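Local coordinates for protein inositol 2-dehydrogenase/D-chiro-inositol 3-dehydrogenase (Lactobacillus casei, PDB 4MIY) that oxidises myo-inositol and D-chiro-inositol to their keto derivatives, passing hydride to NAD as a dehydrogenase of the Gfo/Idh/MocA family, at residues Q122-Q131 against R277-E288; T231-K239 against V270-F278. One frame throughout, in Å; residues are numbered along the deposited sequence.

Both contacts converge on the nicotinamide half of NAD, their centres about 17 Å apart, and they share Arg-277 and Phe-278, where helix 274-277 gives way to helix 279-294. Contact 1 is the more deeply buried: it sets the loop that leaves the last strand of the Rossmann sheet against helix 279-294, with charged and amide groups gripping its two ends and Met-126 and Tyr-129 filling the middle. Contact 2, partly buried and nearer the subunit interfaces, joins the approach to strand 237-244 to the chain before helix 274-277; it holds a single direct hydrogen bond, aromatic packing and water bridges. Arg-127 of contact 1 also packs on Val-238 of contact 2.

Contact 1 (Q122-Q131 against R277-E288); sequences QVGFMRRYDQ and RFIQAYNTEVQE. With NAD (nicotinamide-adenine-dinucleotide), chain E.
Tyr-129 lies across helix 279-294 with one ring face on the backbone of Glu-285, whose CA stands 3.7 Å from the ring centroid, almost on the normal: a CH-pi contact. CB of Glu-285 presses on the same ring at CD2, while the methyl CG2 of Thr-284 meets CD1. The ring thus spans a turn of helix and delivers its hydroxyl to Glu-288, where OH donates to OE1 at 2.5 Å, coming from above the carboxylate plane. One turn before Glu-285, the small Ala-281 makes a low spot on the helix where the 127-129 bend comes close, its CB 3.4 Å from Met-126 O. Met-126 fills the space between Ala-281, Tyr-282 and Phe-278: chi1 of 83° puts CG against Tyr-282 CE1, and the bend at chi2 carries SD and CE on toward Phe-278, which CE meets in an off-centre CH-pi contact. The segment 122-131 leaves the last strand of the NAD-binding Rossmann sheet, and here it helps shape the nicotinamide pocket: Tyr-282 OH lies 2.7 Å from N7N of the NAD carboxamide, and Met-126 CE packs against the same nitrogen. Glu-285, its chain extended, pushes its carboxylate under the inverse gamma turns at Gly-124 and Phe-125, and a water ties OE1 to Gln-122 NE2 and Val-123 O. At the other end Gln-280 clasps the loop with both amide atoms, NE2 donating to Tyr-129 O (2.9 Å, 164°) and OE1 accepting from Gln-131 N at 3.0 Å. Asp-130 OD1 receives Arg-277 NH1 at 2.8 Å in a salt bridge, in the guanidinium plane. Beside it Arg-127 lays its NE 3.5 Å from Phe-278 CZ, the guanidinium and ring planes 14° apart, and its NH2 runs on to a salt bridge with Glu-177.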
loop_
_atom_site.group_PDB
_atom_site.type_symbol
_atom_site.label_atom_id
_atom_site.label_comp_id
_atom_site.label_asym_id
_atom_site.label_seq_id
_atom_site.Cartn_x
_atom_site.Cartn_y
_atom_site.Cartn_z
ATOM N N GLN A 122 -18.594 32.297 -10.094
ATOM C CA GLN A 122 -17.894 31.055 -9.829
ATOM C C GLN A 122 -18.805 29.865 -10.127
ATOM O O GLN A 122 -19.943 29.858 -9.772
ATOM C CB GLN A 122 -17.399 31.005 -8.379
ATOM C CG GLN A 122 -16.622 29.739 -8.043
ATOM C CD GLN A 122 -15.886 29.836 -6.750
ATOM O OE1 GLN A 122 -15.615 30.898 -6.268
ATOM N NE2 GLN A 122 -15.580 28.715 -6.187
ATOM N N VAL A 123 -18.256 28.870 -10.799
ATOM C CA VAL A 123 -19.004 27.677 -11.154
ATOM C C VAL A 123 -18.592 26.502 -10.270
ATOM O O VAL A 123 -17.444 26.323 -10.025
ATOM C CB VAL A 123 -18.775 27.314 -12.597
ATOM C CG1 VAL A 123 -19.545 26.108 -12.950
ATOM C CG2 VAL A 123 -19.191 28.460 -13.460
ATOM N N GLY A 124 -19.548 25.702 -9.849
ATOM C CA GLY A 124 -19.308 24.678 -8.858
ATOM C C GLY A 124 -18.540 23.408 -9.214
ATOM O O GLY A 124 -18.940 22.345 -8.817
ATOM N N PHE A 125 -17.433 23.533 -9.919
ATOM C CA PHE A 125 -16.571 22.401 -10.164
ATOM C C PHE A 125 -15.640 22.135 -8.964
ATOM O O PHE A 125 -14.545 22.609 -8.922
ATOM C CB PHE A 125 -15.757 22.587 -11.445
ATOM C CG PHE A 125 -16.581 22.584 -12.705
ATOM C CD1 PHE A 125 -17.289 21.496 -13.066
ATOM C CD2 PHE A 125 -16.610 23.672 -13.508
ATOM C CE1 PHE A 125 -18.046 21.491 -14.210
ATOM C CE2 PHE A 125 -17.366 23.679 -14.650
ATOM C CZ PHE A 125 -18.081 22.589 -14.984
ATOM N N MET A 126 -16.089 21.320 -8.035
ATOM C CA MET A 126 -15.394 21.139 -6.780
ATOM C C MET A 126 -14.127 20.303 -6.795
ATOM O O MET A 126 -13.408 20.341 -5.868
ATOM C CB MET A 126 -16.346 20.584 -5.714
ATOM C CG MET A 126 -16.548 19.077 -5.751
ATOM S SD MET A 126 -17.437 18.548 -7.226
ATOM C CE MET A 126 -17.507 16.766 -6.994
ATOM N N ARG A 127 -13.910 19.533 -7.843
ATOM C CA ARG A 127 -12.757 18.655 -7.874
ATOM C C ARG A 127 -11.467 19.389 -7.664
ATOM O O ARG A 127 -10.562 18.865 -7.132
ATOM C CB ARG A 127 -12.669 17.914 -9.186
ATOM C CG ARG A 127 -13.780 16.934 -9.438
ATOM C CD ARG A 127 -13.500 15.607 -8.788
ATOM N NE ARG A 127 -14.335 14.524 -9.278
ATOM C CZ ARG A 127 -14.023 13.724 -10.280
ATOM N NH1 ARG A 127 -12.891 13.845 -10.917
ATOM N NH2 ARG A 127 -14.853 12.783 -10.633
ATOM N N ARG A 128 -11.429 20.629 -8.107
ATOM C CA ARG A 128 -10.221 21.409 -8.062
ATOM C C ARG A 128 -9.849 21.697 -6.617
ATOM O O ARG A 128 -8.738 22.029 -6.340
ATOM C CB ARG A 128 -10.389 22.721 -8.826
ATOM C CG ARG A 128 -10.621 22.580 -10.282
ATOM C CD ARG A 128 -10.470 23.916 -10.976
ATOM N NE ARG A 128 -10.966 23.920 -12.346
ATOM C CZ ARG A 128 -10.685 24.858 -13.225
ATOM N NH1 ARG A 128 -9.914 25.861 -12.897
ATOM N NH2 ARG A 128 -11.172 24.779 -14.437
ATOM N N TYR A 129 -10.802 21.523 -5.723
ATOM C CA TYR A 129 -10.608 21.842 -4.322
ATOM C C TYR A 129 -10.317 20.622 -3.449
ATOM O O TYR A 129 -10.039 20.735 -2.293
ATOM C CB TYR A 129 -11.819 22.584 -3.797
ATOM C CG TYR A 129 -12.002 23.973 -4.387
ATOM C CD1 TYR A 129 -11.396 25.052 -3.836
ATOM C CD2 TYR A 129 -12.778 24.166 -5.484
ATOM C CE1 TYR A 129 -11.543 26.282 -4.370
ATOM C CE2 TYR A 129 -12.949 25.393 -6.019
ATOM C CZ TYR A 129 -12.339 26.455 -5.464
ATOM O OH TYR A 129 -12.490 27.709 -5.968
ATOM N N ASP A 130 -10.418 19.460 -4.039
ATOM C CA ASP A 130 -10.127 18.252 -3.319
ATOM C C ASP A 130 -8.654 18.193 -2.994
ATOM O O ASP A 130 -7.834 18.413 -3.824
ATOM C CB ASP A 130 -10.529 17.047 -4.136
ATOM C CG ASP A 130 -10.195 15.749 -3.451
ATOM O OD1 ASP A 130 -10.913 15.405 -2.530
ATOM O OD2 ASP A 130 -9.225 15.115 -3.866
ATOM N N GLN A 131 -8.353 17.912 -1.743
ATOM C CA GLN A 131 -6.985 17.964 -1.273
ATOM C C GLN A 131 -6.031 17.070 -2.043
ATOM O O GLN A 131 -4.952 17.477 -2.347
ATOM C CB GLN A 131 -6.918 17.710 0.228
ATOM C CG GLN A 131 -7.466 18.889 0.986
ATOM C CD GLN A 131 -7.411 18.793 2.488
ATOM O OE1 GLN A 131 -6.605 18.091 3.049
ATOM N NE2 GLN A 131 -8.243 19.566 3.138
ATOM N N ARG A 277 -17.484 11.409 -0.368
ATOM C CA ARG A 277 -16.146 11.540 -0.952
ATOM C C ARG A 277 -15.700 12.974 -1.113
ATOM O O ARG A 277 -14.591 13.273 -0.932
ATOM C CB ARG A 277 -16.071 10.803 -2.298
ATOM C CG ARG A 277 -14.797 11.004 -3.084
ATOM C CD ARG A 277 -13.534 10.467 -2.388
ATOM N NE ARG A 277 -12.337 10.732 -3.155
ATOM C CZ ARG A 277 -11.694 11.882 -3.136
ATOM N NH1 ARG A 277 -12.110 12.863 -2.372
ATOM N NH2 ARG A 277 -10.613 12.055 -3.848
ATOM N N PHE A 278 -16.636 13.840 -1.437
ATOM C CA PHE A 278 -16.310 15.214 -1.781
ATOM C C PHE A 278 -16.781 16.269 -0.790
ATOM O O PHE A 278 -16.735 17.417 -1.071
ATOM C CB PHE A 278 -16.661 15.522 -3.260
ATOM C CG PHE A 278 -15.749 14.825 -4.239
ATOM C CD1 PHE A 278 -14.419 15.141 -4.295
ATOM C CD2 PHE A 278 -16.201 13.837 -5.072
ATOM C CE1 PHE A 278 -13.581 14.516 -5.147
ATOM C CE2 PHE A 278 -15.359 13.227 -5.922
ATOM C CZ PHE A 278 -14.050 13.563 -5.969
ATOM N N ILE A 279 -17.161 15.846 0.400
ATOM C CA ILE A 279 -17.554 16.749 1.472
ATOM C C ILE A 279 -16.523 17.864 1.668
ATOM O O ILE A 279 -16.856 19.004 1.745
ATOM C CB ILE A 279 -17.743 16.037 2.841
ATOM C CG1 ILE A 279 -19.047 15.263 2.917
ATOM C CG2 ILE A 279 -17.816 17.048 3.954
ATOM C CD1 ILE A 279 -19.175 14.349 4.132
ATOM N N GLN A 280 -15.253 17.489 1.724
ATOM C CA GLN A 280 -14.197 18.448 1.944
ATOM C C GLN A 280 -14.105 19.442 0.808
ATOM O O GLN A 280 -14.003 20.607 1.036
ATOM C CB GLN A 280 -12.843 17.749 2.162
ATOM C CG GLN A 280 -11.659 18.662 2.199
ATOM C CD GLN A 280 -10.968 18.828 0.872
ATOM O OE1 GLN A 280 -10.571 17.878 0.259
ATOM N NE2 GLN A 280 -10.848 20.046 0.434
ATOM N N ALA A 281 -14.145 18.956 -0.408
ATOM C CA ALA A 281 -14.024 19.836 -1.549
ATOM C C ALA A 281 -15.162 20.836 -1.623
ATOM O O ALA A 281 -14.943 21.974 -1.875
ATOM C CB ALA A 281 -13.910 19.051 -2.810
ATOM N N TYR A 282 -16.369 20.386 -1.334
ATOM C CA TYR A 282 -17.481 21.309 -1.291
ATOM C C TYR A 282 -17.312 22.376 -0.235
ATOM O O TYR A 282 -17.554 23.518 -0.478
ATOM C CB TYR A 282 -18.836 20.606 -1.090
ATOM C CG TYR A 282 -19.274 19.666 -2.185
ATOM C CD1 TYR A 282 -19.410 20.072 -3.472
ATOM C CD2 TYR A 282 -19.639 18.387 -1.887
ATOM C CE1 TYR A 282 -19.827 19.208 -4.448
ATOM C CE2 TYR A 282 -20.043 17.520 -2.832
ATOM C CZ TYR A 282 -20.151 17.918 -4.120
ATOM O OH TYR A 282 -20.580 17.008 -5.048
ATOM N N ASN A 283 -16.879 21.988 0.938
ATOM C CA ASN A 283 -16.634 22.930 1.984
ATOM C C ASN A 283 -15.572 23.938 1.577
ATOM O O ASN A 283 -15.781 25.095 1.705
ATOM C CB ASN A 283 -16.211 22.223 3.253
ATOM C CG ASN A 283 -17.361 21.566 3.969
ATOM O OD1 ASN A 283 -18.491 21.823 3.707
ATOM N ND2 ASN A 283 -17.035 20.679 4.867
ATOM N N THR A 284 -14.465 23.471 1.036
ATOM C CA THR A 284 -13.382 24.353 0.644
ATOM C C THR A 284 -13.758 25.338 -0.460
ATOM O O THR A 284 -13.430 26.493 -0.399
ATOM C CB THR A 284 -12.140 23.548 0.265
ATOM O OG1 THR A 284 -11.725 22.787 1.392
ATOM C CG2 THR A 284 -11.018 24.448 -0.140
ATOM N N GLU A 285 -14.481 24.842 -1.427
ATOM C CA GLU A 285 -14.950 25.616 -2.540
ATOM C C GLU A 285 -15.867 26.759 -2.137
ATOM O O GLU A 285 -15.671 27.864 -2.519
ATOM C CB GLU A 285 -15.643 24.656 -3.476
ATOM C CG GLU A 285 -16.641 25.202 -4.362
ATOM C CD GLU A 285 -17.448 24.140 -5.119
ATOM O OE1 GLU A 285 -17.157 23.981 -6.272
ATOM O OE2 GLU A 285 -18.361 23.547 -4.571
ATOM N N VAL A 286 -16.838 26.466 -1.317
ATOM C CA VAL A 286 -17.774 27.449 -0.867
ATOM C C VAL A 286 -17.154 28.428 0.126
ATOM O O VAL A 286 -17.436 29.595 0.089
ATOM C CB VAL A 286 -19.021 26.779 -0.295
ATOM C CG1 VAL A 286 -19.940 27.790 0.257
ATOM C CG2 VAL A 286 -19.695 26.007 -1.349
ATOM N N GLN A 287 -16.256 27.961 0.972
ATOM C CA GLN A 287 -15.612 28.860 1.882
ATOM C C GLN A 287 -14.764 29.858 1.141
ATOM O O GLN A 287 -14.704 30.997 1.516
ATOM C CB GLN A 287 -14.751 28.117 2.876
ATOM C CG GLN A 287 -14.170 28.999 3.959
ATOM C CD GLN A 287 -15.207 29.532 4.905
ATOM O OE1 GLN A 287 -15.718 28.837 5.734
ATOM N NE2 GLN A 287 -15.487 30.795 4.780
ATOM N N GLU A 288 -14.106 29.430 0.084
ATOM C CA GLU A 288 -13.302 30.344 -0.697
ATOM C C GLU A 288 -14.171 31.422 -1.388
ATOM O O GLU A 288 -13.829 32.575 -1.389
ATOM C CB GLU A 288 -12.490 29.604 -1.742
ATOM C CG GLU A 288 -11.512 30.475 -2.484
ATOM C CD GLU A 288 -10.880 29.774 -3.639
ATOM O OE1 GLU A 288 -11.521 29.647 -4.662
ATOM O OE2 GLU A 288 -9.758 29.337 -3.496
HETATM P PA NAD E . -33.033 18.801 -7.233
HETATM O O1A NAD E . -33.960 18.446 -8.290
HETATM O O2A NAD E . -33.070 18.198 -5.984
HETATM O O5B NAD E . -33.245 20.301 -6.771
HETATM C C5B NAD E . -33.393 21.364 -7.621
HETATM C C4B NAD E . -34.376 22.369 -7.007
HETATM O O4B NAD E . -34.507 23.405 -7.943
HETATM C C3B NAD E . -35.811 21.874 -6.890
HETATM O O3B NAD E . -36.293 22.155 -5.640
HETATM C C2B NAD E . -36.574 22.585 -7.973
HETATM O O2B NAD E . -37.924 22.805 -7.640
HETATM C C1B NAD E . -35.858 23.879 -8.044
HETATM N N9A NAD E . -35.983 24.588 -9.298
HETATM C C8A NAD E . -36.008 24.113 -10.504
HETATM N N7A NAD E . -36.041 25.068 -11.424
HETATM C C5A NAD E . -36.035 26.215 -10.774
HETATM C C6A NAD E . -36.088 27.628 -11.093
HETATM N N6A NAD E . -36.116 28.087 -12.320
HETATM N N1A NAD E . -36.023 28.469 -10.088
HETATM C C2A NAD E . -35.982 28.107 -8.860
HETATM N N3A NAD E . -35.972 26.845 -8.490
HETATM C C4A NAD E . -35.988 25.886 -9.394
HETATM O O3 NAD E . -31.628 18.754 -7.954
HETATM P PN NAD E . -30.156 18.906 -7.254
HETATM O O1N NAD E . -29.582 17.575 -7.105
HETATM O O2N NAD E . -30.280 19.546 -5.997
HETATM O O5D NAD E . -29.285 19.574 -8.312
HETATM C C5D NAD E . -29.346 20.971 -8.458
HETATM C C4D NAD E . -28.173 21.484 -9.228
HETATM O O4D NAD E . -27.014 21.152 -8.486
HETATM C C3D NAD E . -28.075 20.839 -10.569
HETATM O O3D NAD E . -27.571 21.784 -11.460
HETATM C C2D NAD E . -27.056 19.741 -10.278
HETATM O O2D NAD E . -26.418 19.455 -11.463
HETATM C C1D NAD E . -26.137 20.426 -9.306
HETATM N N1N NAD E . -25.350 19.474 -8.522
HETATM C C2N NAD E . -24.022 19.544 -8.536
HETATM C C3N NAD E . -23.216 18.653 -7.857
HETATM C C7N NAD E . -21.711 18.781 -7.888
HETATM O O7N NAD E . -21.173 19.813 -8.134
HETATM N N7N NAD E . -21.063 17.728 -7.594
HETATM C C4N NAD E . -23.836 17.685 -7.086
HETATM C C5N NAD E . -25.212 17.657 -7.090
HETATM C C6N NAD E . -25.939 18.555 -7.827
HETATM O O HOH W 1 -16.036 26.210 -7.628
HETATM O O HOH W 2 -13.267 31.914 -5.346
HETATM O O HOH W 3 -19.878 22.237 -6.270
HETATM O O HOH W 4 -13.102 16.082 -1.087
#

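Contact 2 (T231-K239 against V270-F278); sequences TAQYGYEVK and VEMSWINRF. With NAD (nicotinamide-adenine-dinucleotide), chain E.
Trp-274 meets Tyr-236 chiefly through its CB, the indole itself standing oblique to the phenol ring: the methylene lies over the ring centre, 3.5 Å from the centroid, in a CH-pi contact. With chi1 at 53°, the indole is turned back over its own backbone and reaches toward NAD, CZ3 of Trp-274 lying 3.9 Å from C4N of the nicotinamide. Strand 237-244 belongs to the large mixed sheet of the C-terminal alpha/beta domain, and the contact brings its start to the N-terminus of helix 274-277, which Ser-273 caps through OG on Asn-276 N. Just ahead, Glu-271 folds back to accept Ser-273 N on the anti lone pair of OE2. The direct hydrogen bond between the segments is Tyr-236 N to Glu-271 O (2.8 Å, 166°). Alongside it Gly-235 passes beside Val-270 and Met-272, with SD of Met-272 3.6 Å from Gly-235 CA. Toward the strand, Val-238 CG2 and the Tyr-236 hydroxyl both meet the edge of the Phe-278 ring. Two waters extend the link to Arg-277, whose NH1 is held by Asp-130: one accepts hydrogen bonds from Val-238 N and Arg-277 NE, and the other donates to Val-238 O while accepting from Arg-277 NH2 at 3.0 Å.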
loop_
_atom_site.group_PDB
_atom_site.type_symbol
_atom_site.label_atom_id
_atom_site.label_comp_id
_atom_site.label_asym_id
_atom_site.label_seq_id
_atom_site.Cartn_x
_atom_site.Cartn_y
_atom_site.Cartn_z
ATOM N N THR A 231 -22.292 1.693 -12.951
ATOM C CA THR A 231 -22.973 0.560 -12.357
ATOM C C THR A 231 -21.987 -0.472 -11.801
ATOM O O THR A 231 -22.239 -1.634 -11.791
ATOM C CB THR A 231 -23.943 -0.152 -13.349
ATOM O OG1 THR A 231 -23.219 -0.705 -14.431
ATOM C CG2 THR A 231 -24.961 0.789 -13.901
ATOM N N ALA A 232 -20.868 0.028 -11.327
ATOM C CA ALA A 232 -19.748 -0.777 -10.928
ATOM C C ALA A 232 -19.932 -1.648 -9.708
ATOM O O ALA A 232 -19.140 -2.491 -9.474
ATOM C CB ALA A 232 -18.548 0.129 -10.720
ATOM N N GLN A 233 -20.973 -1.365 -8.943
ATOM C CA GLN A 233 -21.402 -2.099 -7.763
ATOM C C GLN A 233 -20.552 -1.929 -6.483
ATOM O O GLN A 233 -21.064 -1.741 -5.434
ATOM C CB GLN A 233 -21.616 -3.593 -8.047
ATOM C CG GLN A 233 -22.524 -3.901 -9.226
ATOM C CD GLN A 233 -23.903 -3.322 -9.082
ATOM O OE1 GLN A 233 -24.591 -3.609 -8.157
ATOM N NE2 GLN A 233 -24.286 -2.504 -10.014
ATOM N N TYR A 234 -19.242 -1.983 -6.627
ATOM C CA TYR A 234 -18.385 -2.161 -5.475
ATOM C C TYR A 234 -18.221 -0.907 -4.611
ATOM O O TYR A 234 -17.975 -1.004 -3.468
ATOM C CB TYR A 234 -17.002 -2.711 -5.873
ATOM C CG TYR A 234 -16.021 -1.716 -6.438
ATOM C CD1 TYR A 234 -15.244 -0.954 -5.617
ATOM C CD2 TYR A 234 -15.875 -1.552 -7.777
ATOM C CE1 TYR A 234 -14.366 -0.058 -6.114
ATOM C CE2 TYR A 234 -14.997 -0.646 -8.284
ATOM C CZ TYR A 234 -14.239 0.083 -7.449
ATOM O OH TYR A 234 -13.358 1.009 -7.925
ATOM N N GLY A 235 -18.335 0.253 -5.221
ATOM C CA GLY A 235 -18.025 1.490 -4.568
ATOM C C GLY A 235 -17.996 2.714 -5.456
ATOM O O GLY A 235 -18.195 2.622 -6.627
ATOM N N TYR A 236 -17.798 3.859 -4.820
ATOM C CA TYR A 236 -17.529 5.106 -5.481
ATOM C C TYR A 236 -16.041 5.404 -5.397
ATOM O O TYR A 236 -15.483 5.438 -4.339
ATOM C CB TYR A 236 -18.354 6.279 -4.901
ATOM C CG TYR A 236 -18.136 7.548 -5.688
ATOM C CD1 TYR A 236 -18.851 7.792 -6.828
ATOM C CD2 TYR A 236 -17.168 8.470 -5.337
ATOM C CE1 TYR A 236 -18.628 8.882 -7.562
ATOM C CE2 TYR A 236 -16.950 9.570 -6.082
ATOM C CZ TYR A 236 -17.657 9.770 -7.205
ATOM O OH TYR A 236 -17.427 10.872 -7.973
ATOM N N GLU A 237 -15.419 5.625 -6.531
ATOM C CA GLU A 237 -13.998 5.856 -6.560
ATOM C C GLU A 237 -13.573 6.765 -7.699
ATOM O O GLU A 237 -14.041 6.634 -8.787
ATOM C CB GLU A 237 -13.256 4.513 -6.593
ATOM C CG GLU A 237 -11.793 4.603 -6.346
ATOM C CD GLU A 237 -11.129 3.249 -6.100
ATOM O OE1 GLU A 237 -11.775 2.213 -6.180
ATOM O OE2 GLU A 237 -9.930 3.259 -5.855
ATOM N N VAL A 238 -12.677 7.686 -7.384
ATOM C CA VAL A 238 -12.026 8.543 -8.347
ATOM C C VAL A 238 -10.527 8.209 -8.397
ATOM O O VAL A 238 -9.867 8.242 -7.411
ATOM C CB VAL A 238 -12.289 10.031 -7.989
ATOM C CG1 VAL A 238 -11.467 10.968 -8.794
ATOM C CG2 VAL A 238 -13.767 10.371 -8.133
ATOM N N LYS A 239 -10.055 7.821 -9.565
ATOM C CA LYS A 239 -8.659 7.468 -9.753
ATOM C C LYS A 239 -8.029 8.395 -10.776
ATOM O O LYS A 239 -8.670 8.819 -11.679
ATOM C CB LYS A 239 -8.515 6.023 -10.255
ATOM C CG LYS A 239 -9.261 4.969 -9.468
ATOM C CD LYS A 239 -8.996 3.620 -10.089
ATOM C CE LYS A 239 -9.744 2.482 -9.411
ATOM N NZ LYS A 239 -9.258 1.185 -9.840
ATOM N N VAL A 270 -14.493 0.722 1.212
ATOM C CA VAL A 270 -14.511 1.634 0.096
ATOM C C VAL A 270 -15.717 2.540 0.269
ATOM O O VAL A 270 -16.758 2.097 0.665
ATOM C CB VAL A 270 -14.646 0.838 -1.202
ATOM C CG1 VAL A 270 -14.838 1.747 -2.379
ATOM C CG2 VAL A 270 -13.422 0.001 -1.401
ATOM N N GLU A 271 -15.530 3.807 -0.010
ATOM C CA GLU A 271 -16.609 4.751 -0.036
ATOM C C GLU A 271 -17.732 4.361 -1.003
ATOM O O GLU A 271 -17.492 3.923 -2.076
ATOM C CB GLU A 271 -16.042 6.108 -0.422
ATOM C CG GLU A 271 -17.035 7.189 -0.419
ATOM C CD GLU A 271 -17.639 7.389 0.932
ATOM O OE1 GLU A 271 -16.926 7.780 1.846
ATOM O OE2 GLU A 271 -18.813 7.129 1.097
ATOM N N MET A 272 -18.959 4.493 -0.573
ATOM C CA MET A 272 -20.071 4.188 -1.432
ATOM C C MET A 272 -20.816 5.421 -1.937
ATOM O O MET A 272 -21.621 5.312 -2.799
ATOM C CB MET A 272 -21.055 3.242 -0.739
ATOM C CG MET A 272 -20.600 1.790 -0.563
ATOM S SD MET A 272 -20.545 0.848 -2.107
ATOM C CE MET A 272 -22.221 0.753 -2.645
ATOM N N SER A 273 -20.495 6.585 -1.379
ATOM C CA SER A 273 -21.237 7.813 -1.650
ATOM C C SER A 273 -20.380 8.928 -2.213
ATOM O O SER A 273 -19.458 9.331 -1.598
ATOM C CB SER A 273 -21.837 8.274 -0.347
ATOM O OG SER A 273 -22.196 9.607 -0.372
ATOM N N TRP A 274 -20.687 9.424 -3.392
ATOM C CA TRP A 274 -19.928 10.568 -3.867
ATOM C C TRP A 274 -20.111 11.763 -2.966
ATOM O O TRP A 274 -19.290 12.607 -2.901
ATOM C CB TRP A 274 -20.266 10.931 -5.278
ATOM C CG TRP A 274 -21.710 11.125 -5.550
ATOM C CD1 TRP A 274 -22.555 10.213 -6.021
ATOM C CD2 TRP A 274 -22.452 12.323 -5.410
ATOM N NE1 TRP A 274 -23.803 10.741 -6.164
ATOM C CE2 TRP A 274 -23.761 12.047 -5.792
ATOM C CE3 TRP A 274 -22.148 13.587 -4.955
ATOM C CZ2 TRP A 274 -24.748 12.986 -5.779
ATOM C CZ3 TRP A 274 -23.133 14.510 -4.928
ATOM C CH2 TRP A 274 -24.418 14.209 -5.348
ATOM N N ILE A 275 -21.228 11.807 -2.265
ATOM C CA ILE A 275 -21.489 12.897 -1.368
ATOM C C ILE A 275 -20.442 12.942 -0.305
ATOM O O ILE A 275 -19.913 13.969 -0.005
ATOM C CB ILE A 275 -22.855 12.759 -0.737
ATOM C CG1 ILE A 275 -23.900 13.067 -1.773
ATOM C CG2 ILE A 275 -23.026 13.708 0.395
ATOM C CD1 ILE A 275 -25.202 12.543 -1.418
ATOM N N ASN A 276 -20.142 11.801 0.258
ATOM C CA ASN A 276 -19.207 11.749 1.318
ATOM C C ASN A 276 -17.774 11.929 0.808
ATOM O O ASN A 276 -16.999 12.574 1.430
ATOM C CB ASN A 276 -19.385 10.470 2.096
ATOM C CG ASN A 276 -20.694 10.431 2.852
ATOM O OD1 ASN A 276 -21.363 11.439 3.016
ATOM N ND2 ASN A 276 -21.054 9.266 3.325
ATOM N N ARG A 277 -17.484 11.409 -0.368
ATOM C CA ARG A 277 -16.146 11.540 -0.952
ATOM C C ARG A 277 -15.700 12.974 -1.113
ATOM O O ARG A 277 -14.591 13.273 -0.932
ATOM C CB ARG A 277 -16.071 10.803 -2.298
ATOM C CG ARG A 277 -14.797 11.004 -3.084
ATOM C CD ARG A 277 -13.534 10.467 -2.388
ATOM N NE ARG A 277 -12.337 10.732 -3.155
ATOM C CZ ARG A 277 -11.694 11.882 -3.136
ATOM N NH1 ARG A 277 -12.110 12.863 -2.372
ATOM N NH2 ARG A 277 -10.613 12.055 -3.848
ATOM N N PHE A 278 -16.636 13.840 -1.437
ATOM C CA PHE A 278 -16.310 15.214 -1.781
ATOM C C PHE A 278 -16.781 16.269 -0.790
ATOM O O PHE A 278 -16.735 17.417 -1.071
ATOM C CB PHE A 278 -16.661 15.522 -3.260
ATOM C CG PHE A 278 -15.749 14.825 -4.239
ATOM C CD1 PHE A 278 -14.419 15.141 -4.295
ATOM C CD2 PHE A 278 -16.201 13.837 -5.072
ATOM C CE1 PHE A 278 -13.581 14.516 -5.147
ATOM C CE2 PHE A 278 -15.359 13.227 -5.922
ATOM C CZ PHE A 278 -14.050 13.563 -5.969
HETATM P PA NAD E . -33.033 18.801 -7.233
HETATM O O1A NAD E . -33.960 18.446 -8.290
HETATM O O2A NAD E . -33.070 18.198 -5.984
HETATM O O5B NAD E . -33.245 20.301 -6.771
HETATM C C5B NAD E . -33.393 21.364 -7.621
HETATM C C4B NAD E . -34.376 22.369 -7.007
HETATM O O4B NAD E . -34.507 23.405 -7.943
HETATM C C3B NAD E . -35.811 21.874 -6.890
HETATM O O3B NAD E . -36.293 22.155 -5.640
HETATM C C2B NAD E . -36.574 22.585 -7.973
HETATM O O2B NAD E . -37.924 22.805 -7.640
HETATM C C1B NAD E . -35.858 23.879 -8.044
HETATM N N9A NAD E . -35.983 24.588 -9.298
HETATM C C8A NAD E . -36.008 24.113 -10.504
HETATM N N7A NAD E . -36.041 25.068 -11.424
HETATM C C5A NAD E . -36.035 26.215 -10.774
HETATM C C6A NAD E . -36.088 27.628 -11.093
HETATM N N6A NAD E . -36.116 28.087 -12.320
HETATM N N1A NAD E . -36.023 28.469 -10.088
HETATM C C2A NAD E . -35.982 28.107 -8.860
HETATM N N3A NAD E . -35.972 26.845 -8.490
HETATM C C4A NAD E . -35.988 25.886 -9.394
HETATM O O3 NAD E . -31.628 18.754 -7.954
HETATM P PN NAD E . -30.156 18.906 -7.254
HETATM O O1N NAD E . -29.582 17.575 -7.105
HETATM O O2N NAD E . -30.280 19.546 -5.997
HETATM O O5D NAD E . -29.285 19.574 -8.312
HETATM C C5D NAD E . -29.346 20.971 -8.458
HETATM C C4D NAD E . -28.173 21.484 -9.228
HETATM O O4D NAD E . -27.014 21.152 -8.486
HETATM C C3D NAD E . -28.075 20.839 -10.569
HETATM O O3D NAD E . -27.571 21.784 -11.460
HETATM C C2D NAD E . -27.056 19.741 -10.278
HETATM O O2D NAD E . -26.418 19.455 -11.463
HETATM C C1D NAD E . -26.137 20.426 -9.306
HETATM N N1N NAD E . -25.350 19.474 -8.522
HETATM C C2N NAD E . -24.022 19.544 -8.536
HETATM C C3N NAD E . -23.216 18.653 -7.857
HETATM C C7N NAD E . -21.711 18.781 -7.888
HETATM O O7N NAD E . -21.173 19.813 -8.134
HETATM N N7N NAD E . -21.063 17.728 -7.594
HETATM C C4N NAD E . -23.836 17.685 -7.086
HETATM C C5N NAD E . -25.212 17.657 -7.090
HETATM C C6N NAD E . -25.939 18.555 -7.827
HETATM O O HOH W 5 -11.979 8.025 -4.559
HETATM O O HOH W 6 -9.568 9.438 -4.852
#